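Local coordinates for arginine decarboxylase, A207R protein (Paramecium bursaria Chlorella virus 1, PDB 2NVA) that decarboxylates arginine to agmatine with the help of pyridoxal 5'-phosphate, as a two-subunit enzyme of the ornithine decarboxylase-like family, at residues K25-E28 and D29-Q33; D154-R157 and H158-Y162; D232-N235 and D236-D240; A251-G254 and R255-E259. One frame throughout, in Å; residues are numbered along the deposited sequence.

Interaction 1 of 4, residues K25-E28 and D29-Q33; sequences KIVE and DLIDQ
Val-27 and Ile-31, one helical turn apart, meet through branch ends: CG1 of Val-27 lies 3.8 Å from CD1 of Ile-31, and the two side chains cross at a slant. The torsions make the meeting possible. Val-27 has CG1 anti to its backbone N (chi1 172°), which puts CG1 beside its own carbonyl carbon, on the side facing the following turn; Ile-31 holds CG1 anti to its carbonyl carbon (chi1 -67°), which folds the ethyl branch back toward the preceding turn. CG1 of Ile-31 consequently rests 3.2 Å from Val-27 O, the same oxygen that accepts the N-H of Ile-31 at 2.8 Å. Ile-26 and Leu-30 make a looser pair, side by side and pointing the same way, with CG2 of Ile-26 4.1 Å from CD1 of Leu-30. Both pairs are i to i+4 contacts on helix 24-37, one of the helices packed around the TIM barrel of the pyridoxal-binding domain. Its inner side is buried: Val-27 and Ile-31 both reach Met-59 of helix 53-61, and Leu-30 and Ile-31 touch Phe-257 of helix 255-258. Charged residues gather on the exposed side. Asp-29 and Asp-32 fold their carboxylates back over the preceding turn, and CG of Asp-29 comes within 3.3 Å of Lys-25 O; Asp-29 N is hydrogen-bonded to the same Lys-25 O at 3.0 Å. Asp-32 directs OD2 to a salt bridge with Lys-62. A long salt bridge, 3.8 Å from Lys-25 NZ to Glu-28 OE2, joins two side chains three residues apart.

Interaction 2 of 4, residues D154-R157 and H158-Y162; sequences DEIR and HLLEY
With chi1 at -164° and every torsion out to NE extended, Arg-157 stretches alongside the next turn, while Glu-161, its CG anti to the carbonyl carbon (chi1 -75°), folds back to meet it. The result is an i to i+4 salt bridge in which Arg-157 NE donates to Glu-161 OE1 over 3.1 Å. Its geometry is skewed: the guanidinium and carboxylate planes stand 83° apart, and OE1 is met from above the carboxylate plane while itself sitting at the guanidinium's edge, tilted somewhat out of its plane. NE alone makes this bond; NH1 turns to Glu-200 and Ser-203 of helix 184-204, so the arginine ties two neighbouring helices together. On the buried side, Ile-156 and Leu-160 run side by side, CG2 of Ile-156 3.7 Å from CD1 of Leu-160, and both touch Leu-132. Leu-159 touches Leu-132 too, and its N-H is bonded to Glu-155 O, 3.0 Å from Leu-159 N. Glu-155 OE2 accepts from Asn-152 N and also forms a salt bridge with Arg-274 of the second subunit. At the first turn a water bridges the backbone, donating to Asp-154 O and accepting from His-158 N, each 2.9 Å away. Helix 156-165, laid against strand 129-133, is the crossover helix of the beta-alpha-beta unit that leads to strand 170-174 of the TIM barrel.

Interaction 3 of 4, residues D232-N235 and D236-D240; sequences DYIN and DAIKD
Tyr-233 and Asp-236 cross at about a right angle on helix 229-241, one of the outer helices of the TIM barrel, with ring and carboxylate planes 86° apart. The approach is through one atom on each side: OD2 of Asp-236 stands 3.8 Å from CD1 of Tyr-233, oblique to the ring. Tyr-233 carries its ring anti to the backbone N (chi1 -151°), whereas Asp-236 sets CG anti to its carbonyl carbon (chi1 -72°), which bends the carboxylate back over the preceding turn and leaves CG 3.2 Å from Asp-232 O. That oxygen already accepts the N-H of Asp-236, so the backbone bond and the folded carboxylate crowd the same carbonyl. The Tyr-233 ring also meets that of Tyr-188, the two planes inclined at a small angle, and with Ala-237, which touches Tyr-188 and Ile-191, it faces helix 184-204. Ile-234 and Ile-238 are in looser contact, 4.3 Å from CG2 of Ile-234 to CG1 of Ile-238; Ile-234 also packs on Tyr-187 of helix 184-204 and on Phe-38 and Leu-217. Asn-235 sends ND2 to the carbonyl of Leu-37, linking this helix to the end of helix 24-37. Lys-239 bends at its third and fourth torsions, and NZ makes a weak, salt-bridging hydrogen bond with the next residue, 3.3 Å to Asp-240 OD1. CG1 of Ile-238, put over the preceding turn by its first torsion, rests 3.2 Å from Ile-234 O.

Interaction 4 of 4, residues A251-G254 and R255-E259; sequences AEPG and RFFAE. With PL2 ((4-{[(4-{[amino(imino)methyl]amino}butyl)amino]methyl}-5-hydroxy-6-methylpyridin-3-yl)methyl dihydrogen phosphate), chain I.
Arg-255 and Gly-254 both bind the phosphate of PL2, the cofactor joined to agmatine. From its CB, 3.7 Å from Gly-254 C and equally near PL2 OP3, the arginine starts with CG between the backbone N and the carbonyl carbon (chi1 70°), which sends the chain along the phosphate. CG and CD then pass OP2, and a bend at the third torsion lets NE donate to it at 2.9 Å. Beyond NE, NH2 hydrogen-bonds Ser-179 and forms a salt bridge with Glu-296. Two backbone N-H groups complete this part of the grip: Gly-254 N reaches OP1 at 3.0 Å and Arg-255 N reaches OP3 at 2.8 Å. At the pyridine end, Glu-252 OE1 lies 2.8 Å from PL2 N1. Gly-254 O accepts twice, from Phe-257 N above its carbonyl plane and from Ala-258 N in that plane, while Pro-253 CG rests 3.6 Å from Phe-257 CE2. This phosphate-binding turn links barrel strand 248-251 to helix 255-258, with Pro-253 and Phe-257 against Pro-43 of strand 41-46, and Phe-256 and Phe-257 packed on helix 24-37.

How the interactions relate
Interaction 4 is the core contact, entirely buried near the centre of the chain and built around a bound anion; the other three join residues three or four apart on helices with one buried and one solvent-facing side. Interactions 1 and 4 touch directly: Val-27 CG2 meets Phe-257 O at 3.6 Å, so helix 24-37 backs the phosphate-binding turn. Interaction 3 lies some 8 Å from interaction 4 at nearest atoms, and interaction 2 is more remote, about 15 Å. Helix 184-204 packs against both 154-162 and 232-240. Chemistry follows place: apolar pairs in all three helices, joined by folded aspartates in 1 and 3 and an arginine-glutamate bridge in 2; phosphate hydrogen bonds in 4.

Interaction 1 of 4, residues K25-E28 and D29-Q33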
loop_
_atom_site.group_PDB
_atom_site.type_symbol
_atom_site.label_atom_id
_atom_site.label_comp_id
_atom_site.label_asym_id
_atom_site.label_seq_id
_atom_site.Cartn_x
_atom_site.Cartn_y
_atom_site.Cartn_z
ATOM N N LYS A 25 10.874 -3.134 26.072
ATOM C CA LYS A 25 11.425 -4.216 26.909
ATOM C C LYS A 25 11.375 -5.569 26.200
ATOM O O LYS A 25 12.275 -6.397 26.363
ATOM C CB LYS A 25 10.681 -4.302 28.242
ATOM C CG LYS A 25 10.623 -2.968 28.992
ATOM C CD LYS A 25 11.942 -2.620 29.665
ATOM C CE LYS A 25 12.001 -1.129 30.071
ATOM N NZ LYS A 25 12.097 -0.246 28.829
ATOM N N ILE A 26 10.320 -5.797 25.418
ATOM C CA ILE A 26 10.239 -7.012 24.620
ATOM C C ILE A 26 11.433 -7.114 23.678
ATOM O O ILE A 26 12.077 -8.161 23.585
ATOM C CB ILE A 26 8.878 -7.129 23.863
ATOM C CG1 ILE A 26 7.783 -7.575 24.842
ATOM C CG2 ILE A 26 8.989 -8.116 22.689
ATOM C CD1 ILE A 26 6.392 -7.749 24.191
ATOM N N VAL A 27 11.740 -6.016 22.998
ATOM C CA VAL A 27 12.838 -5.985 22.032
ATOM C C VAL A 27 14.190 -6.121 22.739
ATOM O O VAL A 27 15.054 -6.846 22.256
ATOM C CB VAL A 27 12.778 -4.714 21.175
ATOM C CG1 VAL A 27 14.041 -4.560 20.283
ATOM C CG2 VAL A 27 11.518 -4.756 20.315
ATOM N N GLU A 28 14.349 -5.451 23.886
ATOM C CA GLU A 28 15.561 -5.627 24.711
ATOM C C GLU A 28 15.820 -7.088 25.066
ATOM O O GLU A 28 16.951 -7.576 24.920
ATOM C CB GLU A 28 15.501 -4.775 25.985
ATOM C CG GLU A 28 15.521 -3.268 25.689
ATOM C CD GLU A 28 15.352 -2.416 26.933
ATOM O OE1 GLU A 28 15.903 -1.287 26.939
ATOM O OE2 GLU A 28 14.678 -2.868 27.900
ATOM N N ASP A 29 14.782 -7.781 25.529
ATOM C CA ASP A 29 14.888 -9.201 25.841
ATOM C C ASP A 29 15.262 -10.022 24.620
ATOM O O ASP A 29 16.060 -10.943 24.719
ATOM C CB ASP A 29 13.587 -9.721 26.466
ATOM C CG ASP A 29 13.322 -9.126 27.842
ATOM O OD1 ASP A 29 12.172 -9.248 28.315
ATOM O OD2 ASP A 29 14.256 -8.547 28.469
ATOM N N LEU A 30 14.692 -9.676 23.460
ATOM C CA LEU A 30 15.002 -10.387 22.228
ATOM C C LEU A 30 16.414 -10.109 21.727
ATOM O O LEU A 30 17.022 -10.985 21.109
ATOM C CB LEU A 30 13.976 -10.079 21.119
ATOM C CG LEU A 30 12.615 -10.780 21.280
ATOM C CD1 LEU A 30 11.568 -10.196 20.350
ATOM C CD2 LEU A 30 12.751 -12.296 21.038
ATOM N N ILE A 31 16.921 -8.899 21.966
ATOM C CA ILE A 31 18.309 -8.592 21.628
ATOM C C ILE A 31 19.237 -9.450 22.484
ATOM O O ILE A 31 20.227 -9.995 21.993
ATOM C CB ILE A 31 18.623 -7.095 21.785
ATOM C CG1 ILE A 31 17.842 -6.289 20.732
ATOM C CG2 ILE A 31 20.151 -6.846 21.679
ATOM C CD1 ILE A 31 17.719 -4.806 21.056
ATOM N N ASP A 32 18.884 -9.613 23.758
ATOM C CA ASP A 32 19.655 -10.489 24.639
ATOM C C ASP A 32 19.617 -11.938 24.173
ATOM O O ASP A 32 20.622 -12.638 24.271
ATOM C CB ASP A 32 19.173 -10.392 26.095
ATOM C CG ASP A 32 19.487 -9.041 26.725
ATOM O OD1 ASP A 32 18.918 -8.747 27.802
ATOM O OD2 ASP A 32 20.285 -8.268 26.150
ATOM N N GLN A 33 18.459 -12.369 23.668
ATOM C CA GLN A 33 18.289 -13.707 23.116
ATOM C C GLN A 33 19.106 -13.883 21.844
ATOM O O GLN A 33 19.704 -14.932 21.628
ATOM C CB GLN A 33 16.818 -14.001 22.834
ATOM C CG GLN A 33 16.034 -14.354 24.095
ATOM C CD GLN A 33 16.549 -15.630 24.743
ATOM O OE1 GLN A 33 17.282 -15.584 25.737
ATOM N NE2 GLN A 33 16.184 -16.784 24.174
#

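Interaction 2 of 4, residues D154-R157 and H158-Y162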
loop_
_atom_site.group_PDB
_atom_site.type_symbol
_atom_site.label_atom_id
_atom_site.label_comp_id
_atom_site.label_asym_id
_atom_site.label_seq_id
_atom_site.Cartn_x
_atom_site.Cartn_y
_atom_site.Cartn_z
ATOM N N ASP A 154 27.083 -17.659 -12.110
ATOM C CA ASP A 154 27.931 -17.504 -13.280
ATOM C C ASP A 154 28.522 -16.099 -13.490
ATOM O O ASP A 154 29.377 -15.912 -14.346
ATOM C CB ASP A 154 27.217 -18.002 -14.537
ATOM C CG ASP A 154 25.994 -17.173 -14.909
ATOM O OD1 ASP A 154 25.222 -17.654 -15.759
ATOM O OD2 ASP A 154 25.777 -16.050 -14.399
ATOM N N GLU A 155 28.073 -15.115 -12.721
ATOM C CA GLU A 155 28.650 -13.784 -12.863
ATOM C C GLU A 155 29.481 -13.342 -11.659
ATOM O O GLU A 155 29.998 -12.226 -11.656
ATOM C CB GLU A 155 27.577 -12.754 -13.178
ATOM C CG GLU A 155 26.414 -12.850 -12.266
ATOM C CD GLU A 155 25.292 -11.863 -12.566
ATOM O OE1 GLU A 155 25.426 -11.008 -13.484
ATOM O OE2 GLU A 155 24.272 -11.945 -11.859
ATOM N N ILE A 156 29.592 -14.205 -10.651
ATOM C CA ILE A 156 30.344 -13.875 -9.434
ATOM C C ILE A 156 31.780 -13.438 -9.758
ATOM O O ILE A 156 32.201 -12.343 -9.360
ATOM C CB ILE A 156 30.355 -15.057 -8.384
ATOM C CG1 ILE A 156 28.935 -15.395 -7.858
ATOM C CG2 ILE A 156 31.274 -14.739 -7.193
ATOM C CD1 ILE A 156 28.108 -14.135 -7.627
ATOM N N ARG A 157 32.526 -14.284 -10.478
ATOM C CA ARG A 157 33.923 -13.953 -10.784
ATOM C C ARG A 157 34.057 -12.657 -11.591
ATOM O O ARG A 157 34.900 -11.812 -11.283
ATOM C CB ARG A 157 34.676 -15.110 -11.460
ATOM C CG ARG A 157 36.173 -14.848 -11.382
ATOM C CD ARG A 157 37.066 -15.905 -11.989
ATOM N NE ARG A 157 38.448 -15.428 -11.907
ATOM C CZ ARG A 157 39.271 -15.631 -10.879
ATOM N NH1 ARG A 157 38.882 -16.334 -9.822
ATOM N NH2 ARG A 157 40.506 -15.144 -10.925
ATOM N N HIS A 158 33.217 -12.507 -12.612
ATOM C CA HIS A 158 33.210 -11.307 -13.442
ATOM C C HIS A 158 33.017 -10.036 -12.613
ATOM O O HIS A 158 33.754 -9.063 -12.788
ATOM C CB HIS A 158 32.113 -11.389 -14.520
ATOM C CG HIS A 158 31.837 -10.073 -15.189
ATOM N ND1 HIS A 158 32.676 -9.530 -16.139
ATOM C CD2 HIS A 158 30.830 -9.181 -15.018
ATOM C CE1 HIS A 158 32.194 -8.363 -16.530
ATOM N NE2 HIS A 158 31.077 -8.128 -15.865
ATOM N N LEU A 159 32.027 -10.047 -11.726
ATOM C CA LEU A 159 31.717 -8.877 -10.897
ATOM C C LEU A 159 32.865 -8.527 -9.950
ATOM O O LEU A 159 33.175 -7.361 -9.743
ATOM C CB LEU A 159 30.436 -9.109 -10.104
ATOM C CG LEU A 159 29.135 -9.054 -10.910
ATOM C CD1 LEU A 159 27.979 -9.416 -10.005
ATOM C CD2 LEU A 159 28.902 -7.676 -11.540
ATOM N N LEU A 160 33.499 -9.555 -9.406
ATOM C CA LEU A 160 34.636 -9.371 -8.508
ATOM C C LEU A 160 35.840 -8.818 -9.256
ATOM O O LEU A 160 36.577 -7.992 -8.719
ATOM C CB LEU A 160 34.984 -10.680 -7.791
ATOM C CG LEU A 160 33.910 -11.186 -6.805
ATOM C CD1 LEU A 160 34.160 -12.630 -6.434
ATOM C CD2 LEU A 160 33.852 -10.319 -5.549
ATOM N N GLU A 161 36.027 -9.273 -10.492
ATOM C CA GLU A 161 37.120 -8.791 -11.337
ATOM C C GLU A 161 36.896 -7.352 -11.744
ATOM O O GLU A 161 37.830 -6.559 -11.784
ATOM C CB GLU A 161 37.264 -9.672 -12.570
ATOM C CG GLU A 161 37.921 -11.008 -12.271
ATOM C CD GLU A 161 37.938 -11.958 -13.467
ATOM O OE1 GLU A 161 38.838 -12.830 -13.510
ATOM O OE2 GLU A 161 37.056 -11.850 -14.361
ATOM N N TYR A 162 35.645 -7.021 -12.041
ATOM C CA TYR A 162 35.283 -5.657 -12.401
ATOM C C TYR A 162 35.505 -4.705 -11.231
ATOM O O TYR A 162 35.991 -3.583 -11.421
ATOM C CB TYR A 162 33.840 -5.596 -12.900
ATOM C CG TYR A 162 33.517 -4.333 -13.673
ATOM C CD1 TYR A 162 34.090 -4.079 -14.923
ATOM C CD2 TYR A 162 32.641 -3.391 -13.151
ATOM C CE1 TYR A 162 33.792 -2.908 -15.625
ATOM C CE2 TYR A 162 32.319 -2.239 -13.841
ATOM C CZ TYR A 162 32.880 -2.007 -15.072
ATOM O OH TYR A 162 32.571 -0.853 -15.744
HETATM O O HOH W 1 32.022 -14.758 -13.913
#

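Interaction 3 of 4, residues D232-N235 and D236-D240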
loop_
_atom_site.group_PDB
_atom_site.type_symbol
_atom_site.label_atom_id
_atom_site.label_comp_id
_atom_site.label_asym_id
_atom_site.label_seq_id
_atom_site.Cartn_x
_atom_site.Cartn_y
_atom_site.Cartn_z
ATOM N N ASP A 232 20.643 -22.946 15.495
ATOM C CA ASP A 232 21.570 -24.087 15.625
ATOM C C ASP A 232 22.150 -24.486 14.283
ATOM O O ASP A 232 23.359 -24.736 14.152
ATOM C CB ASP A 232 20.847 -25.310 16.207
ATOM C CG ASP A 232 20.455 -25.121 17.641
ATOM O OD1 ASP A 232 21.123 -24.299 18.326
ATOM O OD2 ASP A 232 19.478 -25.790 18.094
ATOM N N TYR A 233 21.290 -24.532 13.275
ATOM C CA TYR A 233 21.744 -24.956 11.962
ATOM C C TYR A 233 22.575 -23.889 11.252
ATOM O O TYR A 233 23.556 -24.212 10.586
ATOM C CB TYR A 233 20.567 -25.449 11.109
ATOM C CG TYR A 233 20.953 -26.503 10.091
ATOM C CD1 TYR A 233 21.692 -27.634 10.461
ATOM C CD2 TYR A 233 20.584 -26.364 8.751
ATOM C CE1 TYR A 233 22.049 -28.617 9.502
ATOM C CE2 TYR A 233 20.921 -27.324 7.800
ATOM C CZ TYR A 233 21.637 -28.436 8.160
ATOM O OH TYR A 233 21.982 -29.375 7.178
ATOM N N ILE A 234 22.194 -22.621 11.403
ATOM C CA ILE A 234 22.995 -21.507 10.884
ATOM C C ILE A 234 24.379 -21.522 11.536
ATOM O O ILE A 234 25.381 -21.391 10.844
ATOM C CB ILE A 234 22.288 -20.144 11.110
ATOM C CG1 ILE A 234 21.105 -19.987 10.137
ATOM C CG2 ILE A 234 23.274 -18.974 11.001
ATOM C CD1 ILE A 234 20.133 -18.842 10.501
ATOM N N ASN A 235 24.428 -21.709 12.857
ATOM C CA ASN A 235 25.714 -21.808 13.567
ATOM C C ASN A 235 26.567 -22.993 13.134
ATOM O O ASN A 235 27.794 -22.880 13.105
ATOM C CB ASN A 235 25.515 -21.797 15.085
ATOM C CG ASN A 235 24.986 -20.451 15.594
ATOM O OD1 ASN A 235 25.177 -19.419 14.947
ATOM N ND2 ASN A 235 24.322 -20.464 16.748
ATOM N N ASP A 236 25.927 -24.115 12.789
ATOM C CA ASP A 236 26.648 -25.278 12.231
ATOM C C ASP A 236 27.284 -24.919 10.900
ATOM O O ASP A 236 28.424 -25.278 10.626
ATOM C CB ASP A 236 25.707 -26.469 12.021
ATOM C CG ASP A 236 25.275 -27.119 13.315
ATOM O OD1 ASP A 236 26.012 -27.000 14.335
ATOM O OD2 ASP A 236 24.194 -27.792 13.320
ATOM N N ALA A 237 26.552 -24.185 10.070
ATOM C CA ALA A 237 27.075 -23.752 8.779
ATOM C C ALA A 237 28.226 -22.754 8.941
ATOM O O ALA A 237 29.201 -22.816 8.194
ATOM C CB ALA A 237 25.956 -23.167 7.907
ATOM N N ILE A 238 28.114 -21.854 9.925
ATOM C CA ILE A 238 29.181 -20.889 10.226
ATOM C C ILE A 238 30.439 -21.663 10.617
ATOM O O ILE A 238 31.530 -21.384 10.111
ATOM C CB ILE A 238 28.790 -19.850 11.356
ATOM C CG1 ILE A 238 27.559 -18.992 11.001
ATOM C CG2 ILE A 238 29.989 -18.927 11.711
ATOM C CD1 ILE A 238 27.456 -18.689 9.491
ATOM N N LYS A 239 30.274 -22.657 11.497
ATOM C CA LYS A 239 31.384 -23.512 11.918
ATOM C C LYS A 239 32.009 -24.310 10.765
ATOM O O LYS A 239 33.232 -24.455 10.703
ATOM C CB LYS A 239 30.923 -24.467 13.024
ATOM C CG LYS A 239 32.070 -25.136 13.789
ATOM C CD LYS A 239 31.545 -26.096 14.847
ATOM C CE LYS A 239 31.402 -27.524 14.298
ATOM N NZ LYS A 239 30.244 -27.639 13.338
ATOM N N ASP A 240 31.175 -24.815 9.856
ATOM C CA ASP A 240 31.655 -25.680 8.773
ATOM C C ASP A 240 32.410 -24.903 7.704
ATOM O O ASP A 240 33.374 -25.429 7.118
ATOM C CB ASP A 240 30.495 -26.430 8.111
ATOM C CG ASP A 240 29.928 -27.522 8.980
ATOM O OD1 ASP A 240 30.533 -27.837 10.039
ATOM O OD2 ASP A 240 28.886 -28.094 8.591
#

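Interaction 4 of 4, residues A251-G254 and R255-E259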
loop_
_atom_site.group_PDB
_atom_site.type_symbol
_atom_site.label_atom_id
_atom_site.label_comp_id
_atom_site.label_asym_id
_atom_site.label_seq_id
_atom_site.Cartn_x
_atom_site.Cartn_y
_atom_site.Cartn_z
ATOM N N ALA A 251 24.254 -9.963 10.256
ATOM C CA ALA A 251 22.949 -10.333 9.723
ATOM C C ALA A 251 22.115 -9.067 9.546
ATOM O O ALA A 251 22.468 -8.014 10.084
ATOM C CB ALA A 251 22.241 -11.299 10.654
ATOM N N GLU A 252 21.011 -9.187 8.809
ATOM C CA GLU A 252 20.137 -8.051 8.560
ATOM C C GLU A 252 18.707 -8.386 9.002
ATOM O O GLU A 252 17.778 -8.327 8.191
ATOM C CB GLU A 252 20.168 -7.680 7.076
ATOM C CG GLU A 252 21.559 -7.379 6.514
ATOM C CD GLU A 252 21.610 -7.401 4.984
ATOM O OE1 GLU A 252 20.606 -7.810 4.341
ATOM O OE2 GLU A 252 22.657 -7.017 4.416
ATOM N N PRO A 253 18.527 -8.740 10.289
ATOM C CA PRO A 253 17.176 -9.134 10.687
ATOM C C PRO A 253 16.237 -7.937 10.776
ATOM O O PRO A 253 16.628 -6.885 11.280
ATOM C CB PRO A 253 17.380 -9.740 12.085
ATOM C CG PRO A 253 18.589 -9.043 12.618
ATOM C CD PRO A 253 19.481 -8.794 11.417
ATOM N N GLY A 254 15.003 -8.110 10.302
ATOM C CA GLY A 254 13.967 -7.104 10.503
ATOM C C GLY A 254 12.911 -7.679 11.425
ATOM O O GLY A 254 12.813 -7.295 12.599
ATOM N N ARG A 255 12.154 -8.644 10.906
ATOM C CA ARG A 255 11.008 -9.194 11.632
ATOM C C ARG A 255 11.363 -9.914 12.946
ATOM O O ARG A 255 10.517 -10.020 13.826
ATOM C CB ARG A 255 10.158 -10.115 10.736
ATOM C CG ARG A 255 10.844 -11.440 10.379
ATOM C CD ARG A 255 9.978 -12.328 9.504
ATOM N NE ARG A 255 9.782 -11.769 8.158
ATOM C CZ ARG A 255 8.610 -11.340 7.685
ATOM N NH1 ARG A 255 7.510 -11.378 8.444
ATOM N NH2 ARG A 255 8.531 -10.843 6.451
ATOM N N PHE A 256 12.596 -10.421 13.066
ATOM C CA PHE A 256 13.000 -11.095 14.301
ATOM C C PHE A 256 12.768 -10.196 15.516
ATOM O O PHE A 256 12.242 -10.649 16.536
ATOM C CB PHE A 256 14.463 -11.570 14.255
ATOM C CG PHE A 256 14.885 -12.376 15.470
ATOM C CD1 PHE A 256 14.805 -13.766 15.458
ATOM C CD2 PHE A 256 15.352 -11.736 16.624
ATOM C CE1 PHE A 256 15.186 -14.512 16.594
ATOM C CE2 PHE A 256 15.728 -12.469 17.763
ATOM C CZ PHE A 256 15.647 -13.853 17.742
ATOM N N PHE A 257 13.146 -8.929 15.397
ATOM C CA PHE A 257 12.979 -7.969 16.494
ATOM C C PHE A 257 11.659 -7.218 16.458
ATOM O O PHE A 257 11.095 -6.913 17.505
ATOM C CB PHE A 257 14.141 -6.973 16.520
ATOM C CG PHE A 257 15.471 -7.617 16.754
ATOM C CD1 PHE A 257 15.755 -8.225 17.975
ATOM C CD2 PHE A 257 16.442 -7.626 15.764
ATOM C CE1 PHE A 257 16.987 -8.842 18.204
ATOM C CE2 PHE A 257 17.681 -8.245 15.980
ATOM C CZ PHE A 257 17.950 -8.850 17.213
ATOM N N ALA A 258 11.181 -6.910 15.254
ATOM C CA ALA A 258 10.017 -6.022 15.104
ATOM C C ALA A 258 8.681 -6.725 15.327
ATOM O O ALA A 258 7.726 -6.100 15.793
ATOM C CB ALA A 258 10.048 -5.320 13.744
ATOM N N GLU A 259 8.595 -8.012 14.989
ATOM C CA GLU A 259 7.277 -8.686 15.030
ATOM C C GLU A 259 6.546 -8.497 16.370
ATOM O O GLU A 259 5.402 -8.032 16.400
ATOM C CB GLU A 259 7.395 -10.173 14.696
ATOM C CG GLU A 259 6.048 -10.923 14.762
ATOM C CD GLU A 259 6.133 -12.384 14.333
ATOM O OE1 GLU A 259 7.203 -12.830 13.858
ATOM O OE2 GLU A 259 5.108 -13.103 14.458
HETATM N N1 PL2 I . 17.893 -7.146 4.599
HETATM C C2 PL2 I . 17.498 -6.857 3.348
HETATM C C2A PL2 I . 18.525 -6.370 2.306
HETATM C C3 PL2 I . 16.144 -7.009 3.021
HETATM O O3 PL2 I . 15.773 -6.726 1.744
HETATM C C4 PL2 I . 15.201 -7.461 3.966
HETATM C C4A PL2 I . 13.686 -7.632 3.646
HETATM C C5 PL2 I . 15.696 -7.747 5.254
HETATM C C6 PL2 I . 17.039 -7.577 5.535
HETATM P P PL2 I . 13.290 -9.876 7.485
HETATM N N PL2 I . 13.434 -7.914 2.214
HETATM C CA PL2 I . 12.189 -7.282 1.754
HETATM C CG PL2 I . 9.678 -7.156 2.045
HETATM O OP2 PL2 I . 12.348 -11.086 7.013
HETATM O OP3 PL2 I . 12.297 -8.737 8.090
HETATM O OP1 PL2 I . 14.313 -10.323 8.475
HETATM O OP4 PL2 I . 13.909 -9.320 6.107
HETATM C C5M PL2 I . 14.751 -8.252 6.364
HETATM C CB PL2 I . 10.980 -7.738 2.599
HETATM C CD PL2 I . 8.459 -7.639 2.867
HETATM N NE PL2 I . 7.279 -6.940 2.308
HETATM C CZ PL2 I . 6.072 -6.843 2.885
HETATM N NH2 PL2 I . 5.094 -6.153 2.250
HETATM N NH1 PL2 I . 5.830 -7.422 4.064
#